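Local structure of 33 kDa chaperonin (Thermotoga maritima, 1VQ0) at residues 26-31 against 212-217; 49-54 against 80-85; 104-109 against 117-122; 139-144 against 157-162; 183-188 against 225-230. The protein probably acts as a redox-regulated molecular chaperone, protecting thermally unfolding and oxidatively damaged proteins from irreversible aggregation. All blocks are in the same frame, centred on the assembly; numbering follows the deposited sequence.

How the interactions relate
Following the chain from the N terminus, interaction 1 opens on strand 24-30 and closes only at 212-217, so interactions 2, 3 and 4 all nest inside its loop. These three come in series: interaction 2 joins helix 46-62 to the turn and strand at 80-85, interaction 3 folds the loop at 104-109 over helix 116-120, and interaction 4 links strand 137-142 to helix 149-160. Interactions 2 and 3 touch through backbone bonds of Gly80 and Ile82 to 119-120. Interaction 5 opens inside the loop of interaction 1 and closes beyond it, so the two cross; their strands, 24-30 and 176-187, are neighbours in the large mixed sheet, where Ser27 O meets Ala184 N.

Interaction 1 of 5, residues 26-31 against 212-217; sequences FSIVRM and KLFQEA
Phe214, in the region of short helix 210-213, pushes its ring at strand 24-30 of the large mixed sheet of the Hsp33 fold and meets three consecutive residues there, each in a different way. Ile28 and the ring run alongside each other, pointing opposite ways: CG1 stands anti to the backbone N (chi1 -175°), which carries the side chain out to the far end of the ring, where Ile28 CG1 lies 3.9 Å from Phe214 CZ. Backbone makes the second contact, Val29 O lying in the plane of the ring at its edge, 3.3 Å from Phe214 CE2. Arg30 takes the neighbouring corner, with its CD 3.3 Å from Phe214 CD2. Its chain bends at chi2 (-95°) and chi3, and the guanidinium plane ends 78° from the ring plane, so the two groups do not stack. Instead, Phe214 O lies above one guanidinium face, toward its rim, 4.0 Å from Arg30 CZ. Cutting Arg30 back to an alanine is likely to bare the CD2 side of the phenylalanine ring and leave the Phe214 carbonyl without the cation lying against it. No hydrogen bond joins the segments; cohesion here comes from apolar contact, probably aided by weak attraction of the ring's C-H edge and the guanidinium to carbonyl oxygens.

Interaction 2 of 5, residues 49-54 against 80-85; sequences TVVLGR and GPIRRV
Val51 of helix 46-62 projects at both Ile82 and Val85, and these three side chains make most of the contact. One methyl does double duty: Val51 CG1 presses on Val85 CG2 at 3.4 Å, tighter than ordinary van der Waals contact between carbons, and is 3.8 Å from Ile82 CD1. The isoleucine comes at the valine tip to tip, its terminal methyl also 3.8 Å from Val51 CB and 4.0 Å from Val51 CG2, so that Ile82 CD1 rests on the whole branched end. Val85 arrives at a slant instead. Its CG1, anti to the backbone N (chi1 -172°), lies beside Val51 as well, 4.1 Å from Val51 O, and reaches on to Leu52, whose CA is 4.3 Å away, while CG2 is the branch that takes the tight contact. Leu52 adds a looser flank, its CD1 4.4 Å from Val85 CG1.

Further out, the backbone sets these side chains in place. A type I turn from Gly80 to Arg83 directs Ile82 at the helix, and main-chain hydrogen bonds tie Gly80 to Ile120 and Ile82 to Ala119. Val85 is paired with Ile76 on the neighbouring strand, and Val99 touches both Leu52 and Ile82. On the helix side, Val51 also packs against Val116 and Ala119. The turn links strands 71-78 and 84-90, adjacent and antiparallel, so the arrangement is that of a helix laid over the turn end of a beta hairpin, within the large mixed sheet of the Hsp33 fold.

Interaction 3 of 5, residues 104-109 against 117-122; sequences VELPLN and AGAIGQ
The flat group of this contact is a peptide, the one joining Gly118 to Ala119, and Leu106 CD1 lies over one of its faces, 3.6 Å from Gly118 C and 3.5 Å from Ala119 N. Beyond the oxygen of the same peptide comes the ring of Pro81, with its CD 3.4 Å from Gly118 O. In the Hsp33 fold this is a loop folded back over a short helix: 104-109 belongs to the connection that follows strand 94-99 and leads into helix 116-120. With chi1 at -84°, Leu106 CG stands anti to its carbonyl carbon and the extended chain sends CD1 down onto the helix backbone. The missing side chain of Gly118 matters here, since a beta carbon at that position would lie only 3.4 Å from Leu106 CD1, a tight fit. Ala119 contributes its methyl more loosely, CB being 4.3 Å from Leu106 CD1. Leu47 of helix 46-62 touches both Leu106 and Ala119 and so backs the contact, while Val104 packs against that helix as well. The helix ends at Ile120; Gly121 leaves helical geometry with a positive phi (71°), while its N still donates a 2.8 Å hydrogen bond to Ala117 O.

Interaction 4 of 5, residues 139-144 against 157-162; sequences SQVPLV and AVSEQI. With EDO (1,2-ethanediol), chain F.
Ser139 and Ser159 meet hydroxyl to hydroxyl, and this is the close part of the contact: the two OG atoms are hydrogen-bonded at 2.8 Å. Ser139 OG stands anti to its backbone N (chi1 171°), which aims it at the helix, and it also approaches Ser159 CB to 3.2 Å. Val141, two residues along the strand, brings CG1 to 3.6 Å from Ser159 OG, so one serine hydroxyl faces a polar and an apolar neighbour. A weak hydrogen bond from the same oxygen reaches Tyr155 O one turn back in the helix. Here helix 149-160, widened by a pi-type turn at 157-160, lies against strand 137-142, one of the two edge strands of the large sheet within this chain. At Ser139 and Gln140 that strand pairs antiparallel with one of the second subunit, carrying the sheet across the interface, and Phe137 of the second subunit packs on both Val141 and Val158. Away from the serine pair the grip slackens. Partly exposed Glu160 makes no contact with 139-144 and turns to a 1,2-ethanediol, probably from the crystallisation liquor, whose O2 donates to Glu160 OE1 at 3.0 Å; the other approach, O1 to Glu160 OE2, is too short to be trusted.

Interaction 5 of 5, residues 183-188 against 225-230; sequences FAVQII and RIFGEK
Ile226 is the bump of this contact, and the Phe183 ring supplies the surface it seats on. Its CD1 methyl sits almost squarely over the ring centre, 3.9 Å from the Phe183 centroid and 11° off the ring normal, a CH-pi contact. The other branch of the same residue, CG2, lies over the face of the next ring in the chain, Phe227, so the two arms of Ile226 each rest on an aromatic face. Val185 fits against both arms of Ile226: its CG2 lies 4.1 Å from Ile226 CG2 and 4.2 Å from Ile226 CD1, and its CG1 meets Phe227 CZ at 3.9 Å from an oblique direction. Phe183 and Val185, two apart on strand 176-187, thus turn to the same side, where helix 219-227 packs against the mixed sheet of the Hsp33 fold. The placement of the Phe183 ring follows from its chi1 of 59°, with CG between the backbone N and the carbonyl carbon. Putting a serine at Phe183 would remove the ring face, and is likely to open a gap under the Ile226 methyl, which would lose its aromatic seat. Ile204 of helix 194-205 touches Phe183, Val185 and Ile226 alike, and Val24 of the neighbouring strand reaches both Val185 and Phe227.

Interaction 1 of 5, residues 26-31 against 212-217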
# COMPACT_ATOMS: atom_id res chain seq x y z
N PHE A 26 16.13 -9.90 -17.14
CA PHE A 26 15.66 -9.00 -18.17
C PHE A 26 14.42 -9.58 -18.84
O PHE A 26 14.24 -10.82 -18.88
CB PHE A 26 16.73 -8.74 -19.25
CG PHE A 26 17.12 -9.95 -20.03
CD1 PHE A 26 16.33 -10.40 -21.09
CD2 PHE A 26 18.26 -10.67 -19.69
CE1 PHE A 26 16.65 -11.55 -21.76
CE2 PHE A 26 18.59 -11.83 -20.36
CZ PHE A 26 17.77 -12.26 -21.40
N SER A 27 13.68 -8.67 -19.48
CA SER A 27 12.36 -8.82 -20.08
C SER A 27 12.40 -7.86 -21.25
O SER A 27 12.83 -6.71 -21.06
CB SER A 27 11.30 -8.23 -19.09
OG SER A 27 10.13 -8.92 -19.21
N ILE A 28 11.93 -8.26 -22.43
CA ILE A 28 11.74 -7.33 -23.56
C ILE A 28 10.52 -7.80 -24.37
O ILE A 28 10.30 -8.99 -24.59
CB ILE A 28 13.01 -7.23 -24.45
CG1 ILE A 28 12.86 -6.18 -25.55
CG2 ILE A 28 13.33 -8.59 -25.12
CD1 ILE A 28 14.20 -5.68 -26.14
N VAL A 29 9.70 -6.85 -24.76
CA VAL A 29 8.34 -7.19 -25.25
C VAL A 29 8.04 -6.35 -26.48
O VAL A 29 8.41 -5.18 -26.55
CB VAL A 29 7.25 -7.07 -24.14
CG1 VAL A 29 6.90 -5.61 -23.79
CG2 VAL A 29 5.99 -7.85 -24.53
N ARG A 30 7.45 -6.99 -27.47
CA ARG A 30 6.85 -6.31 -28.60
C ARG A 30 5.37 -6.70 -28.60
O ARG A 30 5.02 -7.87 -28.77
CB ARG A 30 7.47 -6.78 -29.91
CG ARG A 30 8.90 -6.31 -30.13
CD ARG A 30 9.01 -5.06 -30.95
NE ARG A 30 9.38 -5.35 -32.33
CZ ARG A 30 9.08 -4.62 -33.40
NH1 ARG A 30 8.34 -3.52 -33.31
NH2 ARG A 30 9.47 -5.06 -34.60
N MET A 31 4.53 -5.71 -28.45
CA MET A 31 3.13 -6.00 -28.27
C MET A 31 2.15 -4.96 -28.84
O MET A 31 1.11 -4.68 -28.23
CB MET A 31 2.88 -6.25 -26.77
CG MET A 31 3.29 -5.10 -25.79
SD MET A 31 3.04 -5.55 -24.08
CE MET A 31 1.38 -5.10 -23.96
N LYS A 212 11.96 4.84 -31.68
CA LYS A 212 13.07 4.81 -32.60
C LYS A 212 13.83 3.44 -32.60
O LYS A 212 14.00 2.83 -33.66
CB LYS A 212 13.99 6.00 -32.33
CG LYS A 212 15.07 6.13 -33.34
CD LYS A 212 16.03 7.26 -32.98
CE LYS A 212 17.27 7.26 -33.90
NZ LYS A 212 18.49 7.55 -33.08
N LEU A 213 14.26 2.96 -31.42
CA LEU A 213 15.10 1.75 -31.29
C LEU A 213 14.42 0.49 -31.90
O LEU A 213 15.05 -0.34 -32.57
CB LEU A 213 15.43 1.52 -29.80
CG LEU A 213 16.24 0.28 -29.37
CD1 LEU A 213 17.59 0.27 -30.07
CD2 LEU A 213 16.41 0.18 -27.88
N PHE A 214 13.13 0.34 -31.65
CA PHE A 214 12.41 -0.86 -32.10
C PHE A 214 12.15 -0.87 -33.62
O PHE A 214 11.90 -1.95 -34.18
CB PHE A 214 11.11 -1.03 -31.30
CG PHE A 214 11.29 -1.70 -29.98
CD1 PHE A 214 12.50 -1.61 -29.28
CD2 PHE A 214 10.25 -2.45 -29.42
CE1 PHE A 214 12.68 -2.26 -28.04
CE2 PHE A 214 10.41 -3.09 -28.15
CZ PHE A 214 11.62 -2.99 -27.46
N GLN A 215 12.25 0.29 -34.28
CA GLN A 215 12.31 0.35 -35.77
C GLN A 215 13.68 -0.05 -36.36
O GLN A 215 13.81 -0.26 -37.56
CB GLN A 215 11.90 1.75 -36.26
CG GLN A 215 10.42 2.00 -36.06
CD GLN A 215 9.95 3.37 -36.52
OE1 GLN A 215 9.59 3.52 -37.68
NE2 GLN A 215 9.95 4.37 -35.61
N GLU A 216 14.70 -0.13 -35.51
CA GLU A 216 16.10 -0.29 -35.95
C GLU A 216 16.73 -1.58 -35.47
O GLU A 216 17.75 -1.97 -36.02
CB GLU A 216 16.98 0.83 -35.39
CG GLU A 216 16.79 2.20 -36.04
CD GLU A 216 17.46 3.30 -35.24
OE1 GLU A 216 18.15 2.97 -34.21
OE2 GLU A 216 17.29 4.49 -35.64
N ALA A 217 16.21 -2.18 -34.39
CA ALA A 217 16.88 -3.33 -33.78
C ALA A 217 15.91 -4.43 -33.35
O ALA A 217 14.86 -4.15 -32.78
CB ALA A 217 17.71 -2.88 -32.60

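Interaction 2 of 5, residues 49-54 against 80-85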
# COMPACT_ATOMS: atom_id res chain seq x y z
N THR A 49 -4.37 6.05 -25.66
CA THR A 49 -3.65 4.88 -26.22
C THR A 49 -2.20 4.82 -25.68
O THR A 49 -1.72 3.79 -25.26
CB THR A 49 -3.64 4.95 -27.77
OG1 THR A 49 -4.98 4.92 -28.28
CG2 THR A 49 -2.96 3.71 -28.37
N VAL A 50 -1.52 5.97 -25.66
CA VAL A 50 -0.12 5.97 -25.28
C VAL A 50 -0.01 5.75 -23.76
O VAL A 50 0.84 5.01 -23.29
CB VAL A 50 0.57 7.28 -25.76
CG1 VAL A 50 1.99 7.45 -25.16
CG2 VAL A 50 0.65 7.30 -27.28
N VAL A 51 -0.89 6.39 -22.99
CA VAL A 51 -0.84 6.30 -21.53
C VAL A 51 -1.14 4.87 -21.05
O VAL A 51 -0.37 4.26 -20.32
CB VAL A 51 -1.86 7.28 -20.86
CG1 VAL A 51 -1.79 7.15 -19.33
CG2 VAL A 51 -1.55 8.71 -21.23
N LEU A 52 -2.29 4.34 -21.48
CA LEU A 52 -2.63 2.95 -21.21
C LEU A 52 -1.63 1.94 -21.79
O LEU A 52 -1.31 0.97 -21.15
CB LEU A 52 -4.04 2.64 -21.64
CG LEU A 52 -4.61 1.25 -21.27
CD1 LEU A 52 -4.41 0.90 -19.79
CD2 LEU A 52 -6.07 1.08 -21.62
N GLY A 53 -1.16 2.18 -23.01
CA GLY A 53 -0.20 1.31 -23.66
C GLY A 53 1.08 1.17 -22.84
O GLY A 53 1.59 0.08 -22.63
N ARG A 54 1.58 2.27 -22.34
CA ARG A 54 2.78 2.23 -21.57
C ARG A 54 2.59 1.41 -20.30
O ARG A 54 3.50 0.66 -19.89
CB ARG A 54 3.22 3.60 -21.17
CG ARG A 54 3.89 4.45 -22.28
CD ARG A 54 4.66 5.65 -21.68
NE ARG A 54 4.99 6.65 -22.69
CZ ARG A 54 5.54 7.83 -22.43
NH1 ARG A 54 5.83 8.17 -21.20
NH2 ARG A 54 5.79 8.69 -23.41
N GLY A 80 -4.36 14.88 -13.16
CA GLY A 80 -4.50 15.23 -14.55
C GLY A 80 -5.81 14.73 -15.13
O GLY A 80 -6.52 14.01 -14.46
N PRO A 81 -6.10 15.12 -16.37
CA PRO A 81 -7.43 14.90 -16.97
C PRO A 81 -7.73 13.45 -17.34
O PRO A 81 -8.90 13.13 -17.56
CB PRO A 81 -7.42 15.86 -18.19
CG PRO A 81 -5.98 15.99 -18.60
CD PRO A 81 -5.23 15.92 -17.26
N ILE A 82 -6.70 12.58 -17.43
CA ILE A 82 -6.95 11.14 -17.52
C ILE A 82 -7.42 10.43 -16.22
O ILE A 82 -8.12 9.43 -16.30
CB ILE A 82 -5.80 10.35 -18.18
CG1 ILE A 82 -6.37 9.16 -18.99
CG2 ILE A 82 -4.76 9.91 -17.15
CD1 ILE A 82 -5.36 8.42 -19.97
N ARG A 83 -7.00 10.97 -15.07
CA ARG A 83 -7.47 10.65 -13.71
C ARG A 83 -6.92 9.36 -13.13
O ARG A 83 -6.41 9.33 -12.01
CB ARG A 83 -8.99 10.67 -13.62
CG ARG A 83 -9.64 11.96 -14.10
CD ARG A 83 -11.08 12.27 -13.54
NE ARG A 83 -12.06 11.17 -13.56
CZ ARG A 83 -12.78 10.76 -14.62
NH1 ARG A 83 -12.63 11.32 -15.84
NH2 ARG A 83 -13.63 9.75 -14.47
N ARG A 84 -7.04 8.28 -13.90
CA ARG A 84 -6.65 6.96 -13.46
C ARG A 84 -6.25 6.05 -14.63
O ARG A 84 -6.88 6.08 -15.68
CB ARG A 84 -7.79 6.25 -12.69
CG ARG A 84 -7.22 5.30 -11.64
CD ARG A 84 -8.21 4.87 -10.67
NE ARG A 84 -7.67 4.07 -9.56
CZ ARG A 84 -8.42 3.71 -8.50
NH1 ARG A 84 -9.69 4.07 -8.42
NH2 ARG A 84 -7.94 3.00 -7.53
N VAL A 85 -5.17 5.30 -14.40
CA VAL A 85 -4.63 4.34 -15.34
C VAL A 85 -4.35 3.03 -14.61
O VAL A 85 -3.56 3.01 -13.65
CB VAL A 85 -3.30 4.84 -15.94
CG1 VAL A 85 -2.86 3.94 -17.04
CG2 VAL A 85 -3.44 6.22 -16.45

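Interaction 3 of 5, residues 104-109 against 117-122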
# COMPACT_ATOMS: atom_id res chain seq x y z
N VAL A 104 -9.48 11.49 -23.40
CA VAL A 104 -8.62 12.60 -23.01
C VAL A 104 -7.73 13.07 -24.19
O VAL A 104 -7.18 12.25 -24.95
CB VAL A 104 -7.71 12.18 -21.81
CG1 VAL A 104 -6.72 11.12 -22.23
CG2 VAL A 104 -6.98 13.41 -21.26
N GLU A 105 -7.63 14.39 -24.32
CA GLU A 105 -6.74 15.05 -25.27
C GLU A 105 -6.01 16.18 -24.56
O GLU A 105 -6.54 16.82 -23.68
CB GLU A 105 -7.53 15.70 -26.39
CG GLU A 105 -8.32 14.76 -27.30
CD GLU A 105 -9.14 15.55 -28.36
OE1 GLU A 105 -9.16 16.82 -28.37
OE2 GLU A 105 -9.78 14.89 -29.19
N LEU A 106 -4.81 16.47 -25.02
CA LEU A 106 -3.99 17.57 -24.50
C LEU A 106 -3.07 18.01 -25.66
O LEU A 106 -2.85 17.21 -26.59
CB LEU A 106 -3.08 17.03 -23.38
CG LEU A 106 -3.63 16.91 -21.96
CD1 LEU A 106 -2.53 16.43 -21.03
CD2 LEU A 106 -4.11 18.27 -21.54
N PRO A 107 -2.52 19.22 -25.62
CA PRO A 107 -1.47 19.59 -26.55
C PRO A 107 -0.27 18.64 -26.40
O PRO A 107 -0.08 18.01 -25.34
CB PRO A 107 -1.06 21.00 -26.07
CG PRO A 107 -2.38 21.55 -25.39
CD PRO A 107 -2.84 20.32 -24.68
N LEU A 108 0.50 18.51 -27.44
CA LEU A 108 1.78 17.82 -27.32
C LEU A 108 2.66 18.56 -26.31
O LEU A 108 2.52 19.77 -26.14
CB LEU A 108 2.48 17.74 -28.66
CG LEU A 108 1.77 17.02 -29.77
CD1 LEU A 108 2.49 17.30 -31.10
CD2 LEU A 108 1.69 15.54 -29.44
N ASN A 109 3.57 17.85 -25.67
CA ASN A 109 4.59 18.52 -24.84
C ASN A 109 5.56 19.31 -25.73
O ASN A 109 5.44 19.25 -26.95
CB ASN A 109 5.30 17.53 -23.89
CG ASN A 109 6.26 16.56 -24.60
OD1 ASN A 109 6.80 16.82 -25.71
ND2 ASN A 109 6.51 15.44 -23.93
N ALA A 117 2.75 12.65 -18.87
CA ALA A 117 2.92 13.24 -17.55
C ALA A 117 1.77 14.23 -17.26
O ALA A 117 1.18 14.23 -16.18
CB ALA A 117 4.31 13.91 -17.43
N GLY A 118 1.46 15.06 -18.23
CA GLY A 118 0.36 16.02 -18.11
C GLY A 118 -0.97 15.29 -17.98
O GLY A 118 -1.84 15.67 -17.22
N ALA A 119 -1.14 14.20 -18.73
CA ALA A 119 -2.42 13.48 -18.65
C ALA A 119 -2.64 12.96 -17.23
O ALA A 119 -3.74 12.96 -16.72
CB ALA A 119 -2.46 12.35 -19.62
N ILE A 120 -1.56 12.46 -16.60
CA ILE A 120 -1.67 11.86 -15.26
C ILE A 120 -1.67 12.91 -14.14
O ILE A 120 -2.40 12.80 -13.14
CB ILE A 120 -0.53 10.84 -15.07
CG1 ILE A 120 -0.78 9.63 -15.98
CG2 ILE A 120 -0.35 10.46 -13.55
CD1 ILE A 120 0.42 8.71 -16.09
N GLY A 121 -0.84 13.91 -14.30
CA GLY A 121 -0.72 14.94 -13.27
C GLY A 121 -0.03 14.44 -12.02
O GLY A 121 0.73 13.45 -12.05
N GLN A 122 -0.32 15.11 -10.93
CA GLN A 122 0.22 14.87 -9.60
C GLN A 122 -0.52 13.70 -9.01
O GLN A 122 -1.75 13.71 -8.99
CB GLN A 122 -0.04 16.05 -8.66
CG GLN A 122 0.65 17.35 -9.00
CD GLN A 122 2.04 17.12 -9.40
OE1 GLN A 122 2.88 16.76 -8.57
NE2 GLN A 122 2.30 17.24 -10.70

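Interaction 4 of 5, residues 139-144 against 157-162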
# COMPACT_ATOMS: atom_id res chain seq x y z
N SER A 139 1.20 -1.90 -2.47
CA SER A 139 2.27 -1.00 -2.17
C SER A 139 2.06 0.25 -2.98
O SER A 139 1.82 0.17 -4.15
CB SER A 139 3.61 -1.73 -2.38
OG SER A 139 4.71 -0.82 -2.29
N GLN A 140 2.11 1.42 -2.32
CA GLN A 140 1.90 2.74 -2.90
C GLN A 140 3.09 3.68 -2.71
O GLN A 140 3.65 3.80 -1.64
CB GLN A 140 0.64 3.40 -2.34
CG GLN A 140 0.33 4.75 -2.98
CD GLN A 140 -0.84 5.49 -2.34
OE1 GLN A 140 -1.92 4.93 -2.28
NE2 GLN A 140 -0.61 6.72 -1.81
N VAL A 141 3.50 4.30 -3.80
CA VAL A 141 4.61 5.24 -3.80
C VAL A 141 4.19 6.52 -4.54
O VAL A 141 3.35 6.45 -5.42
CB VAL A 141 5.91 4.60 -4.41
CG1 VAL A 141 6.38 3.41 -3.61
CG2 VAL A 141 5.76 4.28 -5.88
N PRO A 142 4.80 7.66 -4.22
CA PRO A 142 4.54 8.84 -4.96
C PRO A 142 5.13 8.73 -6.36
O PRO A 142 6.08 7.98 -6.55
CB PRO A 142 5.17 9.97 -4.14
CG PRO A 142 6.14 9.26 -3.17
CD PRO A 142 5.81 7.84 -3.20
N LEU A 143 4.50 9.41 -7.33
CA LEU A 143 5.02 9.37 -8.71
C LEU A 143 6.32 10.15 -8.69
O LEU A 143 6.49 11.05 -7.92
CB LEU A 143 4.04 9.98 -9.70
CG LEU A 143 2.80 9.21 -10.00
CD1 LEU A 143 1.80 10.17 -10.82
CD2 LEU A 143 3.10 7.90 -10.79
N VAL A 144 7.24 9.71 -9.51
CA VAL A 144 8.50 10.35 -9.73
C VAL A 144 8.44 11.37 -10.89
O VAL A 144 9.06 12.41 -10.81
CB VAL A 144 9.55 9.26 -10.16
CG1 VAL A 144 10.77 9.94 -10.88
CG2 VAL A 144 10.00 8.51 -8.96
N ALA A 157 12.73 -0.25 -7.08
CA ALA A 157 13.86 0.12 -6.22
C ALA A 157 13.44 0.27 -4.72
O ALA A 157 14.09 -0.27 -3.82
CB ALA A 157 14.60 1.41 -6.75
N VAL A 158 12.34 0.93 -4.47
CA VAL A 158 11.99 1.26 -3.10
C VAL A 158 11.14 0.20 -2.43
O VAL A 158 11.48 -0.16 -1.33
CB VAL A 158 11.28 2.63 -2.99
CG1 VAL A 158 10.69 2.81 -1.58
CG2 VAL A 158 12.28 3.76 -3.24
N SER A 159 10.03 -0.28 -3.03
CA SER A 159 9.22 -1.29 -2.35
C SER A 159 9.78 -2.70 -2.43
O SER A 159 9.61 -3.49 -1.53
CB SER A 159 7.78 -1.35 -2.84
OG SER A 159 7.30 -0.06 -3.14
N GLU A 160 10.38 -3.07 -3.54
CA GLU A 160 10.85 -4.45 -3.69
C GLU A 160 12.34 -4.60 -3.54
O GLU A 160 12.86 -5.72 -3.60
CB GLU A 160 10.41 -5.00 -5.05
CG GLU A 160 8.91 -5.08 -5.23
CD GLU A 160 8.49 -6.16 -6.20
OE1 GLU A 160 9.32 -7.03 -6.52
OE2 GLU A 160 7.30 -6.11 -6.63
N GLN A 161 13.02 -3.48 -3.38
CA GLN A 161 14.47 -3.43 -3.27
C GLN A 161 15.17 -4.09 -4.44
O GLN A 161 16.17 -4.76 -4.28
CB GLN A 161 14.91 -4.01 -1.94
CG GLN A 161 14.55 -3.10 -0.75
CD GLN A 161 14.95 -3.75 0.59
OE1 GLN A 161 16.14 -4.01 0.81
NE2 GLN A 161 13.95 -4.05 1.46
N ILE A 162 14.62 -3.85 -5.63
CA ILE A 162 15.13 -4.39 -6.87
C ILE A 162 15.45 -3.18 -7.74
O ILE A 162 14.52 -2.57 -8.39
CB ILE A 162 14.08 -5.31 -7.56
CG1 ILE A 162 13.84 -6.52 -6.72
CG2 ILE A 162 14.58 -5.71 -8.92
CD1 ILE A 162 12.63 -7.37 -7.09
C1 EDO F . 6.52 -8.36 -9.29
O1 EDO F . 6.42 -7.23 -8.45
C2 EDO F . 7.59 -9.40 -8.96
O2 EDO F . 8.93 -8.87 -8.85

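Interaction 5 of 5, residues 183-188 against 225-230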
# COMPACT_ATOMS: atom_id res chain seq x y z
N PHE A 183 11.48 -2.61 -22.58
CA PHE A 183 12.25 -3.60 -21.81
C PHE A 183 12.36 -3.21 -20.37
O PHE A 183 12.12 -2.04 -20.01
CB PHE A 183 13.64 -3.80 -22.42
CG PHE A 183 14.47 -2.55 -22.48
CD1 PHE A 183 15.13 -2.07 -21.35
CD2 PHE A 183 14.62 -1.88 -23.70
CE1 PHE A 183 15.90 -0.91 -21.44
CE2 PHE A 183 15.34 -0.72 -23.79
CZ PHE A 183 16.01 -0.23 -22.66
N ALA A 184 12.74 -4.20 -19.57
CA ALA A 184 13.02 -4.07 -18.13
C ALA A 184 14.32 -4.80 -17.82
O ALA A 184 14.52 -5.95 -18.22
CB ALA A 184 11.85 -4.61 -17.26
N VAL A 185 15.23 -4.11 -17.12
CA VAL A 185 16.45 -4.74 -16.56
C VAL A 185 16.46 -4.47 -15.05
O VAL A 185 16.27 -3.32 -14.63
CB VAL A 185 17.75 -4.23 -17.27
CG1 VAL A 185 19.00 -4.96 -16.78
CG2 VAL A 185 17.68 -4.43 -18.78
N GLN A 186 16.65 -5.54 -14.26
CA GLN A 186 16.52 -5.55 -12.80
C GLN A 186 17.61 -6.32 -12.12
O GLN A 186 17.98 -7.44 -12.52
CB GLN A 186 15.16 -6.13 -12.40
CG GLN A 186 13.98 -5.35 -13.02
CD GLN A 186 12.56 -5.67 -12.45
OE1 GLN A 186 12.01 -6.73 -12.68
NE2 GLN A 186 11.96 -4.67 -11.76
N ILE A 187 18.14 -5.71 -11.07
CA ILE A 187 19.20 -6.32 -10.30
C ILE A 187 18.59 -7.06 -9.14
O ILE A 187 18.12 -6.45 -8.18
CB ILE A 187 20.24 -5.30 -9.84
CG1 ILE A 187 20.95 -4.73 -11.08
CG2 ILE A 187 21.23 -5.97 -8.96
CD1 ILE A 187 21.89 -3.50 -10.83
N ILE A 188 18.55 -8.38 -9.25
CA ILE A 188 17.90 -9.18 -8.22
C ILE A 188 18.91 -9.65 -7.17
O ILE A 188 18.51 -10.19 -6.16
CB ILE A 188 17.08 -10.36 -8.82
CG1 ILE A 188 17.96 -11.17 -9.79
CG2 ILE A 188 15.78 -9.80 -9.46
CD1 ILE A 188 17.41 -12.58 -10.13
N ARG A 225 23.22 -4.92 -26.97
CA ARG A 225 23.56 -3.53 -26.67
C ARG A 225 23.51 -3.18 -25.18
O ARG A 225 24.45 -2.55 -24.69
CB ARG A 225 22.66 -2.59 -27.44
CG ARG A 225 22.76 -2.72 -28.95
CD ARG A 225 22.81 -1.41 -29.64
NE ARG A 225 21.77 -1.29 -30.65
CZ ARG A 225 21.26 -0.13 -31.05
NH1 ARG A 225 21.70 1.02 -30.51
NH2 ARG A 225 20.32 -0.10 -31.98
N ILE A 226 22.44 -3.56 -24.47
CA ILE A 226 22.42 -3.37 -23.01
C ILE A 226 23.59 -4.04 -22.22
O ILE A 226 24.20 -3.42 -21.35
CB ILE A 226 21.08 -3.82 -22.42
CG1 ILE A 226 19.94 -2.88 -22.88
CG2 ILE A 226 21.15 -3.81 -20.89
CD1 ILE A 226 18.54 -3.41 -22.73
N PHE A 227 23.87 -5.31 -22.51
CA PHE A 227 24.74 -6.10 -21.65
C PHE A 227 26.16 -6.10 -22.09
O PHE A 227 27.01 -6.69 -21.40
CB PHE A 227 24.20 -7.52 -21.53
CG PHE A 227 22.97 -7.58 -20.72
CD1 PHE A 227 23.04 -7.39 -19.34
CD2 PHE A 227 21.72 -7.70 -21.32
CE1 PHE A 227 21.89 -7.38 -18.58
CE2 PHE A 227 20.58 -7.72 -20.58
CZ PHE A 227 20.65 -7.55 -19.20
N GLY A 228 26.44 -5.48 -23.24
CA GLY A 228 27.83 -5.39 -23.77
C GLY A 228 28.31 -6.63 -24.49
O GLY A 228 29.27 -6.56 -25.17
N GLU A 229 27.59 -7.74 -24.32
CA GLU A 229 27.78 -9.00 -25.02
C GLU A 229 26.38 -9.56 -25.35
O GLU A 229 25.38 -9.09 -24.82
CB GLU A 229 28.53 -9.98 -24.12
CG GLU A 229 27.72 -10.46 -22.93
CD GLU A 229 28.55 -10.66 -21.67
OE1 GLU A 229 28.88 -9.64 -21.01
OE2 GLU A 229 28.83 -11.83 -21.36
N LYS A 230 26.31 -10.56 -26.22
CA LYS A 230 25.07 -11.28 -26.49
C LYS A 230 24.55 -12.00 -25.24
O LYS A 230 25.31 -12.44 -24.39
CB LYS A 230 25.22 -12.29 -27.63
CG LYS A 230 25.06 -11.67 -29.03
CD LYS A 230 25.60 -12.58 -30.14
CE LYS A 230 25.83 -11.85 -31.49
NZ LYS A 230 26.89 -12.56 -32.27